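PDB 5K8J: ribonuclease VapC from Caulobacter crescentus, which probably acts as the toxic, magnesium-dependent RNase of a toxin-antitoxin system, held here in complex with its VapB antitoxin. Local coordinates for residues F109-F112 and D116-D119; V39-G44 and S57-M62; A76-R81 and A102-A107. All coordinates share one frame; numbering follows the deposited sequence. Where two conformers were deposited one is given.

Contact 1. Residues F109-F112 and D116-D119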
loop_
_atom_site.group_PDB
_atom_site.type_symbol
_atom_site.label_atom_id
_atom_site.label_comp_id
_atom_site.label_asym_id
_atom_site.label_seq_id
_atom_site.Cartn_x
_atom_site.Cartn_y
_atom_site.Cartn_z
ATOM N N PHE B 109 -9.547 -9.982 18.923
ATOM C CA PHE B 109 -8.769 -11.218 18.995
ATOM C C PHE B 109 -9.119 -11.968 20.279
ATOM O O PHE B 109 -9.007 -11.418 21.389
ATOM C CB PHE B 109 -7.277 -10.899 18.920
ATOM C CG PHE B 109 -6.401 -12.102 18.843
ATOM C CD1 PHE B 109 -5.655 -12.479 19.927
ATOM C CD2 PHE B 109 -6.352 -12.875 17.704
ATOM C CE1 PHE B 109 -4.854 -13.603 19.866
ATOM C CE2 PHE B 109 -5.534 -13.997 17.649
ATOM C CZ PHE B 109 -4.792 -14.347 18.713
ATOM N N VAL B 110 -9.537 -13.227 20.135
ATOM C CA VAL B 110 -10.004 -14.063 21.239
ATOM C C VAL B 110 -8.972 -15.151 21.506
ATOM O O VAL B 110 -8.636 -15.928 20.598
ATOM C CB VAL B 110 -11.349 -14.705 20.892
ATOM C CG1 VAL B 110 -11.816 -15.582 22.024
ATOM C CG2 VAL B 110 -12.376 -13.635 20.592
ATOM N N THR B 111 -8.468 -15.210 22.730
ATOM C CA THR B 111 -7.309 -16.052 22.996
ATOM C C THR B 111 -7.286 -16.555 24.430
ATOM O O THR B 111 -7.811 -15.929 25.361
ATOM C CB THR B 111 -5.993 -15.316 22.683
ATOM O OG1 THR B 111 -4.876 -16.181 22.949
ATOM C CG2 THR B 111 -5.840 -14.094 23.523
ATOM N N PHE B 112 -6.695 -17.741 24.598
ATOM C CA PHE B 112 -6.359 -18.222 25.931
ATOM C C PHE B 112 -5.040 -17.675 26.460
ATOM O O PHE B 112 -4.709 -17.927 27.622
ATOM C CB PHE B 112 -6.207 -19.747 25.932
ATOM C CG PHE B 112 -7.422 -20.506 25.522
ATOM C CD1 PHE B 112 -8.677 -20.150 25.952
ATOM C CD2 PHE B 112 -7.277 -21.643 24.748
ATOM C CE1 PHE B 112 -9.792 -20.900 25.567
ATOM C CE2 PHE B 112 -8.375 -22.386 24.363
ATOM C CZ PHE B 112 -9.627 -22.012 24.763
ATOM N N ASP B 116 0.617 -12.942 26.036
ATOM C CA ASP B 116 1.576 -12.898 24.948
ATOM C C ASP B 116 1.229 -11.847 23.888
ATOM O O ASP B 116 1.947 -11.735 22.885
ATOM C CB ASP B 116 1.684 -14.256 24.260
ATOM C CG ASP B 116 2.621 -15.210 25.000
ATOM O OD1 ASP B 116 3.457 -14.721 25.797
ATOM O OD2 ASP B 116 2.508 -16.439 24.795
ATOM N N PHE B 117 0.127 -11.119 24.072
ATOM C CA PHE B 117 -0.347 -10.133 23.115
ATOM C C PHE B 117 -0.402 -8.734 23.719
ATOM O O PHE B 117 -0.823 -7.783 23.028
ATOM C CB PHE B 117 -1.730 -10.531 22.574
ATOM C CG PHE B 117 -1.733 -11.841 21.853
ATOM C CD1 PHE B 117 -1.827 -13.031 22.551
ATOM C CD2 PHE B 117 -1.614 -11.886 20.480
ATOM C CE1 PHE B 117 -1.780 -14.253 21.878
ATOM C CE2 PHE B 117 -1.578 -13.085 19.812
ATOM C CZ PHE B 117 -1.684 -14.273 20.509
ATOM N N ARG B 118 0.080 -8.567 24.947
ATOM C CA ARG B 118 0.012 -7.313 25.666
ATOM C C ARG B 118 0.896 -6.244 25.043
ATOM O O ARG B 118 0.688 -5.057 25.306
ATOM C CB ARG B 118 0.427 -7.562 27.126
ATOM C CG ARG B 118 0.303 -6.366 28.055
ATOM C CD ARG B 118 0.975 -6.642 29.405
ATOM N NE ARG B 118 1.034 -5.446 30.250
ATOM C CZ ARG B 118 0.553 -5.353 31.490
ATOM N NH1 ARG B 118 -0.032 -6.392 32.077
ATOM N NH2 ARG B 118 0.670 -4.208 32.159
ATOM N N ASP B 119 1.871 -6.639 24.234
ATOM C CA ASP B 119 2.820 -5.714 23.641
ATOM C C ASP B 119 2.419 -5.276 22.245
ATOM O O ASP B 119 3.245 -4.691 21.543
ATOM C CB ASP B 119 4.232 -6.332 23.616
ATOM C CG ASP B 119 4.296 -7.637 22.846
ATOM O OD1 ASP B 119 3.266 -8.033 22.272
ATOM O OD2 ASP B 119 5.387 -8.276 22.825
#
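Phe109 meets Phe117 ring to ring. Its chi1 of -174° sets CG anti to the backbone N and sends the ring from strand 108-111 toward the loop. Phe109 CE1 leads: it lies 3.2 Å above the plane of the Phe117 ring, over one face but displaced toward the rim. The closest atoms are Phe109 CE1 and Phe117 CZ, 3.3 Å apart. The two planes are inclined by 45° with centroids 4.6 Å apart, so the pair is oblique, neither a parallel stack nor a T-shape. The Phe109 side chain also packs on Ile98 and Leu125, and that of Phe117 on Ala99 and Leu125. Two residues on, Thr111 also points toward the loop. Thr111 OG1 lies 3.8 Å from Phe117 CE1, a van der Waals contact. The polar partners of this hydroxyl lie elsewhere: it is hydrogen-bonded to Asp6 OD2 and to Asn113 N. Phe117 in turn packs on Asp6 and Asp95, both predicted to bind magnesium. The apolar cluster therefore lies against the predicted magnesium site, and Thr111, bonded to Asp6, would probably act in its second shell. A parallel strand next to the central one, whose C-terminal end borders an acidic, probably metal-binding site, is typical of the PIN domain.

Contact 2. Residues V39-G44 and S57-M62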
loop_
_atom_site.group_PDB
_atom_site.type_symbol
_atom_site.label_atom_id
_atom_site.label_comp_id
_atom_site.label_asym_id
_atom_site.label_seq_id
_atom_site.Cartn_x
_atom_site.Cartn_y
_atom_site.Cartn_z
ATOM N N VAL B 39 -3.539 -23.759 8.781
ATOM C CA VAL B 39 -2.335 -24.568 8.589
ATOM C C VAL B 39 -2.048 -25.392 9.836
ATOM O O VAL B 39 -1.719 -26.586 9.762
ATOM C CB VAL B 39 -1.138 -23.679 8.221
ATOM C CG1 VAL B 39 0.176 -24.429 8.364
ATOM C CG2 VAL B 39 -1.321 -23.194 6.780
ATOM N N GLU B 40 -2.126 -24.756 10.994
ATOM C CA GLU B 40 -1.873 -25.469 12.235
ATOM C C GLU B 40 -2.901 -26.566 12.453
ATOM O O GLU B 40 -2.537 -27.680 12.861
ATOM C CB GLU B 40 -1.840 -24.482 13.401
ATOM C CG GLU B 40 -0.745 -23.440 13.311
ATOM C CD GLU B 40 -0.707 -22.610 14.588
ATOM O OE1 GLU B 40 -0.167 -23.148 15.589
ATOM O OE2 GLU B 40 -1.309 -21.490 14.613
ATOM N N LEU B 41 -4.184 -26.282 12.168
ATOM C CA LEU B 41 -5.271 -27.261 12.346
ATOM C C LEU B 41 -5.113 -28.443 11.403
ATOM O O LEU B 41 -5.389 -29.598 11.785
ATOM C CB LEU B 41 -6.619 -26.576 12.115
ATOM C CG LEU B 41 -7.038 -25.616 13.224
ATOM C CD1 LEU B 41 -8.052 -24.593 12.745
ATOM C CD2 LEU B 41 -7.612 -26.403 14.403
ATOM N N GLU B 42 -4.715 -28.169 10.156
ATOM C CA GLU B 42 -4.521 -29.226 9.165
ATOM C C GLU B 42 -3.409 -30.162 9.603
ATOM O O GLU B 42 -3.541 -31.387 9.511
ATOM C CB GLU B 42 -4.170 -28.609 7.807
ATOM C CG GLU B 42 -5.260 -27.768 7.135
ATOM C CD GLU B 42 -6.384 -28.553 6.500
ATOM O OE1 GLU B 42 -6.501 -29.765 6.762
ATOM O OE2 GLU B 42 -7.171 -27.936 5.728
ATOM N N GLY B 43 -2.295 -29.599 10.069
ATOM C CA GLY B 43 -1.203 -30.437 10.542
ATOM C C GLY B 43 -1.616 -31.297 11.713
ATOM O O GLY B 43 -1.272 -32.480 11.781
ATOM N N GLY B 44 -2.379 -30.721 12.652
ATOM C CA GLY B 44 -2.807 -31.461 13.824
ATOM C C GLY B 44 -3.677 -32.669 13.516
ATOM O O GLY B 44 -3.652 -33.662 14.246
ATOM N N SER B 57 -12.899 -34.947 10.010
ATOM C CA SER B 57 -14.311 -34.688 9.741
ATOM C C SER B 57 -14.780 -33.420 10.448
ATOM O O SER B 57 -15.540 -32.635 9.872
ATOM C CB SER B 57 -15.174 -35.889 10.146
ATOM O OG SER B 57 -15.064 -36.203 11.519
ATOM N N ARG B 58 -14.344 -33.213 11.696
ATOM C CA ARG B 58 -14.775 -32.042 12.456
ATOM C C ARG B 58 -14.117 -30.776 11.924
ATOM O O ARG B 58 -14.770 -29.731 11.824
ATOM C CB ARG B 58 -14.483 -32.249 13.948
ATOM C CG ARG B 58 -15.310 -33.441 14.514
ATOM C CD ARG B 58 -14.923 -33.843 15.921
ATOM N NE ARG B 58 -15.109 -32.697 16.777
ATOM C CZ ARG B 58 -16.220 -32.406 17.436
ATOM N NH1 ARG B 58 -17.274 -33.216 17.423
ATOM N NH2 ARG B 58 -16.259 -31.283 18.130
ATOM N N LEU B 59 -12.841 -30.847 11.540
ATOM C CA LEU B 59 -12.222 -29.683 10.934
ATOM C C LEU B 59 -12.897 -29.350 9.617
ATOM O O LEU B 59 -13.087 -28.169 9.295
ATOM C CB LEU B 59 -10.719 -29.902 10.737
ATOM C CG LEU B 59 -9.947 -28.746 10.072
ATOM C CD1 LEU B 59 -10.101 -27.442 10.850
ATOM C CD2 LEU B 59 -8.447 -29.077 9.907
ATOM N N ASP B 60 -13.300 -30.373 8.861
ATOM C CA ASP B 60 -13.920 -30.122 7.569
ATOM C C ASP B 60 -15.230 -29.361 7.735
ATOM O O ASP B 60 -15.486 -28.408 6.993
ATOM C CB ASP B 60 -14.141 -31.429 6.803
ATOM C CG ASP B 60 -12.846 -31.996 6.213
ATOM O OD1 ASP B 60 -12.905 -33.189 5.813
ATOM O OD2 ASP B 60 -11.831 -31.288 6.173
ATOM N N VAL B 61 -16.033 -29.707 8.741
ATOM C CA VAL B 61 -17.266 -28.946 8.974
ATOM C C VAL B 61 -16.939 -27.510 9.379
ATOM O O VAL B 61 -17.569 -26.565 8.896
ATOM C CB VAL B 61 -18.191 -29.650 9.996
ATOM C CG1 VAL B 61 -18.579 -31.043 9.510
ATOM C CG2 VAL B 61 -17.575 -29.766 11.336
HETATM N N MSE B 62 -15.931 -27.309 10.226
HETATM C CA MSE B 62 -15.519 -25.949 10.593
HETATM C C MSE B 62 -15.086 -25.129 9.403
HETATM O O MSE B 62 -15.417 -23.945 9.281
HETATM C CB MSE B 62 -14.379 -25.974 11.607
HETATM C CG MSE B 62 -14.748 -26.656 12.898
HETATM SE SE MSE B 62 -13.211 -26.820 14.038
HETATM C CE MSE B 62 -12.946 -24.928 14.157
#
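A chi1 of 179° turns Leu59 CG away from the backbone N and extends the side chain toward helix 35-45. Leu41 uses a different rotation, with CG anti to the carbonyl carbon (chi1 -72°). The two side chains then cross obliquely, and both methyls of Leu59 take part. Leu59 CD1 and CD2 each lie 3.8 Å from Leu41 CB, so the branched end of Leu59 straddles that carbon. Leu59 CD1 also reaches Leu41 CD1 at 4.0 Å. Leu59 CD2 sits by the backbone too, 3.6 Å from Leu41 O. Glu42 bends at chi2 (-76°) and brings its carboxylate over the same methyl, with Glu42 OE1 3.8 Å from Leu59 CD2. That contact is only van der Waals. The charge of Glu42 is met by Arg56 at OE1 and by Arg38 at OE2. Arg56 also pairs with Asp60 OD2, so it lies between two acidic groups and would probably ease their repulsion. Leu41 also packs on Ile11 and Arg14 of helix 7-15. The contact thus joins helices 35-45 and 49-65 through a small apolar core. The direct contact is dispersive, while arginines outside the two segments probably balance the charge of the buried carboxylate.

Contact 3. Residues A76-R81 and A102-A107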
loop_
_atom_site.group_PDB
_atom_site.type_symbol
_atom_site.label_atom_id
_atom_site.label_comp_id
_atom_site.label_asym_id
_atom_site.label_seq_id
_atom_site.Cartn_x
_atom_site.Cartn_y
_atom_site.Cartn_z
ATOM N N ALA B 76 0.846 -8.264 6.526
ATOM C CA ALA B 76 2.292 -8.141 6.722
ATOM C C ALA B 76 2.701 -6.714 7.059
ATOM O O ALA B 76 3.644 -6.519 7.837
ATOM C CB ALA B 76 3.052 -8.655 5.496
ATOM N N ASP B 77 2.015 -5.712 6.503
ATOM C CA ASP B 77 2.251 -4.332 6.924
ATOM C C ASP B 77 1.945 -4.152 8.407
ATOM O O ASP B 77 2.677 -3.453 9.125
ATOM C CB ASP B 77 1.396 -3.365 6.108
ATOM C CG ASP B 77 1.786 -3.287 4.638
ATOM O OD1 ASP B 77 2.897 -3.717 4.244
ATOM O OD2 ASP B 77 0.961 -2.765 3.859
ATOM N N GLU B 78 0.852 -4.755 8.897
ATOM C CA GLU B 78 0.576 -4.657 10.328
ATOM C C GLU B 78 1.669 -5.357 11.140
ATOM O O GLU B 78 2.097 -4.858 12.185
ATOM C CB GLU B 78 -0.800 -5.257 10.675
ATOM C CG GLU B 78 -1.980 -4.446 10.224
ATOM C CD GLU B 78 -2.258 -3.244 11.109
ATOM O OE1 GLU B 78 -3.114 -2.442 10.716
ATOM O OE2 GLU B 78 -1.681 -3.131 12.203
ATOM N N TYR B 79 2.141 -6.520 10.669
ATOM C CA TYR B 79 3.214 -7.216 11.356
ATOM C C TYR B 79 4.443 -6.333 11.454
ATOM O O TYR B 79 5.081 -6.263 12.502
ATOM C CB TYR B 79 3.551 -8.549 10.651
ATOM C CG TYR B 79 4.627 -9.339 11.351
ATOM C CD1 TYR B 79 4.300 -10.288 12.324
ATOM C CD2 TYR B 79 5.977 -9.118 11.085
ATOM C CE1 TYR B 79 5.275 -10.978 13.007
ATOM C CE2 TYR B 79 6.960 -9.817 11.769
ATOM C CZ TYR B 79 6.593 -10.752 12.731
ATOM O OH TYR B 79 7.524 -11.457 13.447
ATOM N N ARG B 80 4.780 -5.632 10.374
ATOM C CA ARG B 80 5.919 -4.719 10.425
ATOM C C ARG B 80 5.714 -3.673 11.499
ATOM O O ARG B 80 6.627 -3.389 12.279
ATOM C CB ARG B 80 6.136 -4.083 9.053
ATOM C CG ARG B 80 7.183 -2.953 9.028
ATOM C CD ARG B 80 7.299 -2.326 7.607
ATOM N NE ARG B 80 6.069 -1.620 7.261
ATOM C CZ ARG B 80 5.642 -1.376 6.024
ATOM N NH1 ARG B 80 6.335 -1.798 4.969
ATOM N NH2 ARG B 80 4.504 -0.713 5.851
ATOM N N ARG B 81 4.521 -3.071 11.561
ATOM C CA ARG B 81 4.285 -2.080 12.611
ATOM C C ARG B 81 4.398 -2.692 14.002
ATOM O O ARG B 81 4.858 -2.036 14.942
ATOM C CB ARG B 81 2.922 -1.423 12.407
ATOM C CG ARG B 81 2.934 -0.461 11.196
ATOM C CD ARG B 81 1.698 0.436 11.151
ATOM N NE ARG B 81 0.538 -0.335 10.730
ATOM C CZ ARG B 81 0.203 -0.518 9.458
ATOM N NH1 ARG B 81 0.932 0.015 8.480
ATOM N NH2 ARG B 81 -0.849 -1.252 9.151
ATOM N N ALA B 102 -6.134 -9.650 12.554
ATOM C CA ALA B 102 -7.211 -9.040 13.322
ATOM C C ALA B 102 -7.144 -7.521 13.250
ATOM O O ALA B 102 -8.165 -6.847 13.063
ATOM C CB ALA B 102 -7.116 -9.525 14.769
ATOM N N LEU B 103 -5.953 -6.955 13.414
ATOM C CA LEU B 103 -5.795 -5.510 13.283
ATOM C C LEU B 103 -6.219 -5.015 11.917
ATOM O O LEU B 103 -6.942 -4.022 11.805
ATOM C CB LEU B 103 -4.347 -5.110 13.550
ATOM C CG LEU B 103 -3.920 -5.219 15.019
ATOM C CD1 LEU B 103 -2.413 -5.357 15.169
ATOM C CD2 LEU B 103 -4.371 -4.004 15.757
ATOM N N ALA B 104 -5.752 -5.666 10.860
ATOM C CA ALA B 104 -6.094 -5.213 9.510
ATOM C C ALA B 104 -7.591 -5.252 9.254
ATOM O O ALA B 104 -8.118 -4.432 8.498
ATOM C CB ALA B 104 -5.375 -6.094 8.505
ATOM N N HIS B 105 -8.292 -6.214 9.855
ATOM C CA HIS B 105 -9.726 -6.352 9.673
ATOM C C HIS B 105 -10.537 -5.803 10.836
ATOM O O HIS B 105 -11.753 -6.054 10.903
ATOM C CB HIS B 105 -10.063 -7.818 9.394
ATOM C CG HIS B 105 -9.646 -8.215 8.012
ATOM N ND1 HIS B 105 -10.480 -8.111 6.920
ATOM C CD2 HIS B 105 -8.447 -8.605 7.536
ATOM C CE1 HIS B 105 -9.816 -8.444 5.829
ATOM N NE2 HIS B 105 -8.574 -8.728 6.169
ATOM N N ARG B 106 -9.918 -5.004 11.708
ATOM C CA ARG B 106 -10.633 -4.281 12.760
ATOM C C ARG B 106 -11.482 -5.247 13.579
ATOM O O ARG B 106 -12.648 -4.969 13.905
ATOM C CB ARG B 106 -11.491 -3.156 12.171
ATOM C CG ARG B 106 -10.712 -2.126 11.352
ATOM C CD ARG B 106 -9.549 -1.532 12.113
ATOM N NE ARG B 106 -9.020 -0.298 11.503
ATOM C CZ ARG B 106 -8.000 -0.231 10.646
ATOM N NH1 ARG B 106 -7.369 -1.331 10.239
ATOM N NH2 ARG B 106 -7.606 0.958 10.179
ATOM N N ALA B 107 -10.884 -6.393 13.916
ATOM C CA ALA B 107 -11.572 -7.468 14.620
ATOM C C ALA B 107 -10.962 -7.668 16.000
ATOM O O ALA B 107 -9.766 -7.428 16.203
ATOM C CB ALA B 107 -11.474 -8.775 13.831
HETATM O O HOH W 1 -4.612 -1.827 8.600
#
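Glu78 reaches from helix 73-86 to the end of helix 93-104, where it lies against Leu103 and Ala104. Its chain leaves with CG anti to the carbonyl carbon and then bends at chi2 (-77°). This fold lays Glu78 CG beside the Ala104 methyl, 4.1 Å from Ala104 CB, and turns the carboxylate over Leu103. There Glu78 OE2 is 3.6 Å from Leu103 CB. The other oxygen, OE1, gathers the charges. Arg81, one turn further along, brings Arg81 NH2 to Glu78 OE1 at 3.0 Å in a salt bridge. The oxygen lies nearly in the guanidinium plane, but the nitrogen comes from above the carboxylate, 80° out of its plane. Lys64 of the third subunit forms another salt bridge to OE1. A water molecule donates to Glu78 OE1 at 2.7 Å and accepts from Arg106 NH1, in the plane of that guanidinium. Arg106 itself has positive phi and is the C-prime residue of a Schellman motif. Its chain curls back, chi1 and chi2 both near -60°, so that Arg106 NH1 donates to Leu103 O at 3.1 Å. The backbone N of Arg106 reaches the same oxygen from the opposite face. Glu78 and Arg106 are thus linked through water and probably by weaker, longer-range charge attraction, not by a direct salt bridge. The cationic groups around Glu78 would probably favour its ionised form, despite its burial against Leu103.

In the fold
From the N terminus, strand 3-5 and helix 7-15 precede every contact. Contact 2 comes first and closes the turn between helices 35-45 and 49-65, pairing the two successive helices. The chain then passes through strand 68-69 to helix 73-86. Contact 3 joins that helix to the C-terminal end of helix 93-104, 21 residues further on. Strand 108-111 follows, and contact 1 closes the tight loop after it, before strand 125-127. The three loops run in series, neither nested nor crossed. Contacts 1 and 3 adjoin in sequence, with centres 14 Å apart. Contact 2 lies across the chain's centre from both. Contacts 2 and 3 also touch the second subunit.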